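Long-range contacts in neutral ceramidase (Pseudomonas aeruginosa, PDB 2ZWS), which hydrolyses the N-acyl bond of ceramides to give sphingosine and free fatty acid, and also catalyses the reverse synthesis: residues 14-18 against 119-123; 69-74 against 123-127. All coordinates share one frame; numbering follows the deposited sequence. Where two conformers were deposited one is given.

Contact 1 of 2, residues 14-18 against 119-123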
loop_
_atom_site.group_PDB
_atom_site.type_symbol
_atom_site.label_atom_id
_atom_site.label_comp_id
_atom_site.label_asym_id
_atom_site.label_seq_id
_atom_site.Cartn_x
_atom_site.Cartn_y
_atom_site.Cartn_z
ATOM N N ILE A 14 -0.588 -0.468 10.725
ATOM C CA ILE A 14 -0.651 -1.810 10.156
ATOM C C ILE A 14 0.776 -2.354 9.940
ATOM O O ILE A 14 0.994 -3.278 9.127
ATOM C CB ILE A 14 -1.419 -1.850 8.820
ATOM C CG1 ILE A 14 -0.890 -0.783 7.834
ATOM C CG2 ILE A 14 -2.895 -1.665 9.023
ATOM C CD1 ILE A 14 -1.502 -0.896 6.387
ATOM N N THR A 15 1.750 -1.798 10.671
ATOM C CA THR A 15 3.160 -2.207 10.490
ATOM C C THR A 15 3.346 -3.647 10.973
ATOM O O THR A 15 2.934 -4.001 12.083
ATOM C CB THR A 15 4.103 -1.306 11.301
ATOM O OG1 THR A 15 3.822 0.077 11.016
ATOM C CG2 THR A 15 5.572 -1.597 10.942
ATOM N N GLY A 16 3.997 -4.457 10.165
ATOM C CA GLY A 16 4.217 -5.844 10.496
ATOM C C GLY A 16 5.604 -6.087 11.069
ATOM O O GLY A 16 6.214 -5.202 11.645
ATOM N N GLU A 17 6.113 -7.299 10.873
ATOM C CA GLU A 17 7.330 -7.748 11.577
ATOM C C GLU A 17 8.561 -6.998 11.081
ATOM O O GLU A 17 8.865 -7.023 9.878
ATOM C CB GLU A 17 7.472 -9.263 11.368
ATOM C CG GLU A 17 6.363 -10.056 12.103
ATOM C CD GLU A 17 6.147 -11.454 11.559
ATOM O OE1 GLU A 17 5.566 -11.628 10.455
ATOM O OE2 GLU A 17 6.581 -12.390 12.250
ATOM N N ALA A 18 9.260 -6.313 11.986
ATOM C CA ALA A 18 10.344 -5.375 11.618
ATOM C C ALA A 18 11.739 -5.975 11.484
ATOM O O ALA A 18 12.685 -5.291 11.083
ATOM C CB ALA A 18 10.381 -4.206 12.591
ATOM N N GLN A 119 3.012 -15.360 6.698
ATOM C CA GLN A 119 3.534 -14.819 7.934
ATOM C C GLN A 119 2.341 -14.308 8.755
ATOM O O GLN A 119 1.874 -13.174 8.598
ATOM C CB GLN A 119 4.553 -13.703 7.658
ATOM C CG GLN A 119 5.707 -14.116 6.714
ATOM C CD GLN A 119 6.356 -15.472 7.064
ATOM O OE1 GLN A 119 6.521 -16.360 6.183
ATOM N NE2 GLN A 119 6.744 -15.633 8.321
ATOM N N GLU A 120 1.849 -15.170 9.638
ATOM C CA GLU A 120 0.597 -14.873 10.329
ATOM C C GLU A 120 0.626 -13.579 11.161
ATOM O O GLU A 120 -0.374 -12.862 11.195
ATOM C CB GLU A 120 0.124 -16.081 11.146
ATOM C CG GLU A 120 -1.248 -15.931 11.803
ATOM C CD GLU A 120 -1.833 -17.273 12.204
ATOM O OE1 GLU A 120 -2.973 -17.588 11.781
ATOM O OE2 GLU A 120 -1.135 -18.024 12.928
ATOM N N LYS A 121 1.743 -13.250 11.818
ATOM C CA LYS A 121 1.766 -12.063 12.673
ATOM C C LYS A 121 1.611 -10.772 11.849
ATOM O O LYS A 121 0.954 -9.809 12.274
ATOM C CB LYS A 121 3.080 -12.008 13.467
ATOM C CG LYS A 121 3.019 -11.093 14.676
ATOM C CD LYS A 121 4.175 -11.378 15.660
ATOM C CE LYS A 121 3.986 -10.601 16.962
ATOM N NZ LYS A 121 2.972 -11.252 17.855
ATOM N N THR A 122 2.245 -10.733 10.678
ATOM C CA THR A 122 2.130 -9.572 9.801
ATOM C C THR A 122 0.721 -9.497 9.200
ATOM O O THR A 122 0.069 -8.405 9.217
ATOM C CB THR A 122 3.213 -9.655 8.721
ATOM O OG1 THR A 122 4.495 -9.430 9.328
ATOM C CG2 THR A 122 2.996 -8.653 7.572
ATOM N N PHE A 123 0.219 -10.645 8.744
ATOM C CA PHE A 123 -1.169 -10.705 8.246
ATOM C C PHE A 123 -2.166 -10.181 9.295
ATOM O O PHE A 123 -3.002 -9.306 9.018
ATOM C CB PHE A 123 -1.519 -12.143 7.809
ATOM C CG PHE A 123 -2.965 -12.327 7.442
ATOM C CD1 PHE A 123 -3.891 -12.775 8.408
ATOM C CD2 PHE A 123 -3.418 -12.071 6.137
ATOM C CE1 PHE A 123 -5.249 -12.935 8.076
ATOM C CE2 PHE A 123 -4.785 -12.220 5.810
ATOM C CZ PHE A 123 -5.690 -12.658 6.773
HETATM O O HOH W 1 4.431 -14.552 11.666
#
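E17 and T122 meet where the loop between strands 5-13 and 22-24 crosses the first turn of helix 120-138, a loop packed on the N-terminal turn of a helix, in the N-terminal family region of the ceramidase. The E17 side chain runs obliquely over this turn, with CG anti to its carbonyl carbon (chi1 -68°) and the chain extended beyond it, which carries the carboxylate from the loop to the helix start. There E17 OE1 accepts a hydrogen bond of 2.7 Å from T122 OG1 through its anti lone pair, the one directed away from OE2. The backbone N-H of E17 donates to the same hydroxyl, E17 N to T122 OG1 3.1 Å and nearly straight at 166°. T122 OG1 is thus gripped twice by one residue, as donor and acceptor, which fixes its rotation. K121 contributes CB, 3.7 Å from E17 CD, while its amine leads away. Close by, G16 passes the threonine with its CA 3.8 Å from T122 OG1. A carboxylate beside the first turn probably interacts favourably with the helix dipole. The remaining oxygen also reaches this turn, through a water that donates to E17 OE2 at 3.1 Å and accepts from K121 N at 3.0 Å.

Contact 2 of 2, residues 69-74 against 123-127; sequences AVHLKV and FNAIV
The ring of F123 pushes its outer edge against the backbone of A69 and V70 in the helix-helix packing of 68-81 on 120-138, their local axes 9.9 Å apart and crossing at -53°, consistent with ridges-into-grooves packing of the i/i+4 rows A69-K73, V70-V74 and F123-V127. With CG anti to the backbone N (chi1 173°), the phenyl group reaches across to the partner helix, and its edge lies near A69 O and V70 N, with F123 CZ 3.5 Å from A69 O. The rim thus fills a hollow bordered by A69 CB and V70 CG2, the latter 3.7 Å from F123 CE2. V127, one turn on, lays its CG2 over one ring face, 3.7 Å above the plane and offset toward the rim. The next bump is V127 itself: its CG1 touches V74 CG2 and, in the conformer given, the aliphatic part of K73, the two side chains crossing at about a right angle with V127 CG1 3.6 Å from K73 CG. Beyond these segments I130 extends the apolar seam along V70 and V74, and H107 packs on A69 and the F123 ring. On the other flank V70 turns its second methyl away from the phenyl ring, crossing I126 at about a right angle with V70 CG1 3.9 Å from I126 CG2.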
loop_
_atom_site.group_PDB
_atom_site.type_symbol
_atom_site.label_atom_id
_atom_site.label_comp_id
_atom_site.label_asym_id
_atom_site.label_seq_id
_atom_site.Cartn_x
_atom_site.Cartn_y
_atom_site.Cartn_z
ATOM N N ALA A 69 -6.980 -12.493 0.883
ATOM C CA ALA A 69 -7.074 -12.975 2.274
ATOM C C ALA A 69 -7.368 -11.867 3.318
ATOM O O ALA A 69 -8.126 -12.064 4.287
ATOM C CB ALA A 69 -5.788 -13.725 2.631
ATOM N N VAL A 70 -6.733 -10.710 3.124
ATOM C CA VAL A 70 -6.950 -9.537 3.957
ATOM C C VAL A 70 -8.374 -9.041 3.742
ATOM O O VAL A 70 -9.082 -8.794 4.713
ATOM C CB VAL A 70 -5.890 -8.458 3.620
ATOM C CG1 VAL A 70 -6.204 -7.132 4.341
ATOM C CG2 VAL A 70 -4.479 -8.979 3.989
ATOM N N HIS A 71 -8.782 -8.844 2.484
ATOM C CA HIS A 71 -10.139 -8.373 2.187
ATOM C C HIS A 71 -11.199 -9.248 2.858
ATOM O O HIS A 71 -12.091 -8.744 3.559
ATOM C CB HIS A 71 -10.296 -8.360 0.665
ATOM C CG HIS A 71 -11.647 -7.952 0.191
ATOM N ND1 HIS A 71 -12.473 -8.818 -0.493
ATOM C CD2 HIS A 71 -12.303 -6.762 0.240
ATOM C CE1 HIS A 71 -13.589 -8.191 -0.822
ATOM N NE2 HIS A 71 -13.509 -6.943 -0.392
ATOM N N LEU A 72 -11.065 -10.556 2.722
ATOM C CA LEU A 72 -12.070 -11.482 3.266
ATOM C C LEU A 72 -12.143 -11.408 4.790
ATOM O O LEU A 72 -13.225 -11.435 5.346
ATOM C CB LEU A 72 -11.774 -12.925 2.798
ATOM C CG LEU A 72 -11.931 -13.151 1.288
ATOM C CD1 LEU A 72 -11.444 -14.567 0.884
ATOM C CD2 LEU A 72 -13.372 -12.914 0.814
ATOM N N LYS A 73 -10.990 -11.324 5.445
ATOM C CA LYS A 73 -10.952 -11.330 6.904
ATOM C C LYS A 73 -11.419 -9.991 7.436
ATOM O O LYS A 73 -12.133 -9.946 8.431
ATOM C CB LYS A 73 -9.559 -11.688 7.430
ATOM C CG LYS A 73 -9.481 -11.814 8.962
ATOM C CD LYS A 73 -10.320 -12.998 9.507
ATOM C CE LYS A 73 -9.818 -13.430 10.868
ATOM N NZ LYS A 73 -8.343 -13.699 10.817
ATOM N N VAL A 74 -11.018 -8.903 6.777
ATOM C CA VAL A 74 -11.509 -7.591 7.200
ATOM C C VAL A 74 -13.047 -7.558 7.115
ATOM O O VAL A 74 -13.726 -7.091 8.040
ATOM C CB VAL A 74 -10.865 -6.444 6.379
ATOM C CG1 VAL A 74 -11.648 -5.123 6.535
ATOM C CG2 VAL A 74 -9.387 -6.245 6.777
ATOM N N PHE A 123 0.219 -10.645 8.744
ATOM C CA PHE A 123 -1.169 -10.705 8.246
ATOM C C PHE A 123 -2.166 -10.181 9.295
ATOM O O PHE A 123 -3.002 -9.306 9.018
ATOM C CB PHE A 123 -1.519 -12.143 7.809
ATOM C CG PHE A 123 -2.965 -12.327 7.442
ATOM C CD1 PHE A 123 -3.891 -12.775 8.408
ATOM C CD2 PHE A 123 -3.418 -12.071 6.137
ATOM C CE1 PHE A 123 -5.249 -12.935 8.076
ATOM C CE2 PHE A 123 -4.785 -12.220 5.810
ATOM C CZ PHE A 123 -5.690 -12.658 6.773
ATOM N N ASN A 124 -2.059 -10.709 10.498
ATOM C CA ASN A 124 -3.000 -10.329 11.535
ATOM C C ASN A 124 -2.912 -8.839 11.871
ATOM O O ASN A 124 -3.948 -8.210 12.145
ATOM C CB ASN A 124 -2.775 -11.144 12.814
ATOM C CG ASN A 124 -3.164 -12.624 12.701
ATOM O OD1 ASN A 124 -2.726 -13.455 13.538
ATOM N ND2 ASN A 124 -4.020 -12.953 11.775
ATOM N N ALA A 125 -1.701 -8.264 11.881
ATOM C CA ALA A 125 -1.541 -6.819 12.178
ATOM C C ALA A 125 -2.222 -5.965 11.116
ATOM O O ALA A 125 -2.762 -4.881 11.425
ATOM C CB ALA A 125 -0.084 -6.447 12.277
ATOM N N ILE A 126 -2.133 -6.431 9.863
ATOM C CA ILE A 126 -2.727 -5.704 8.736
ATOM C C ILE A 126 -4.258 -5.707 8.849
ATOM O O ILE A 126 -4.910 -4.645 8.813
ATOM C CB ILE A 126 -2.225 -6.250 7.395
ATOM C CG1 ILE A 126 -0.733 -5.924 7.241
ATOM C CG2 ILE A 126 -3.057 -5.736 6.227
ATOM C CD1 ILE A 126 -0.048 -6.679 6.099
ATOM N N VAL A 127 -4.820 -6.891 9.073
ATOM C CA VAL A 127 -6.269 -7.014 9.227
ATOM C C VAL A 127 -6.743 -6.159 10.392
ATOM O O VAL A 127 -7.685 -5.362 10.288
ATOM C CB VAL A 127 -6.694 -8.473 9.455
ATOM C CG1 VAL A 127 -8.188 -8.577 9.878
ATOM C CG2 VAL A 127 -6.401 -9.286 8.171
#

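Both contacts draw on helix 120-138, contact 1 at its N-terminal turn and contact 2 from F123 onward, and their centres lie 10 Å apart. F123 belongs to both segments, but only contact 2 uses its side chain. The loop of contact 1 continues along the helix, where I14 CG2 packs 3.6 Å from I126 O and T15 O meets A125 CB, so the helix is held between this loop and helix 68-81. Contact 2 is nearer the probable substrate site: the side chain of A69 is about 6 Å from that of S106, against about 10 Å for Q119 of contact 1. Toward the magnesium site, G16 is about 11 Å from the side chain of its ligand D579.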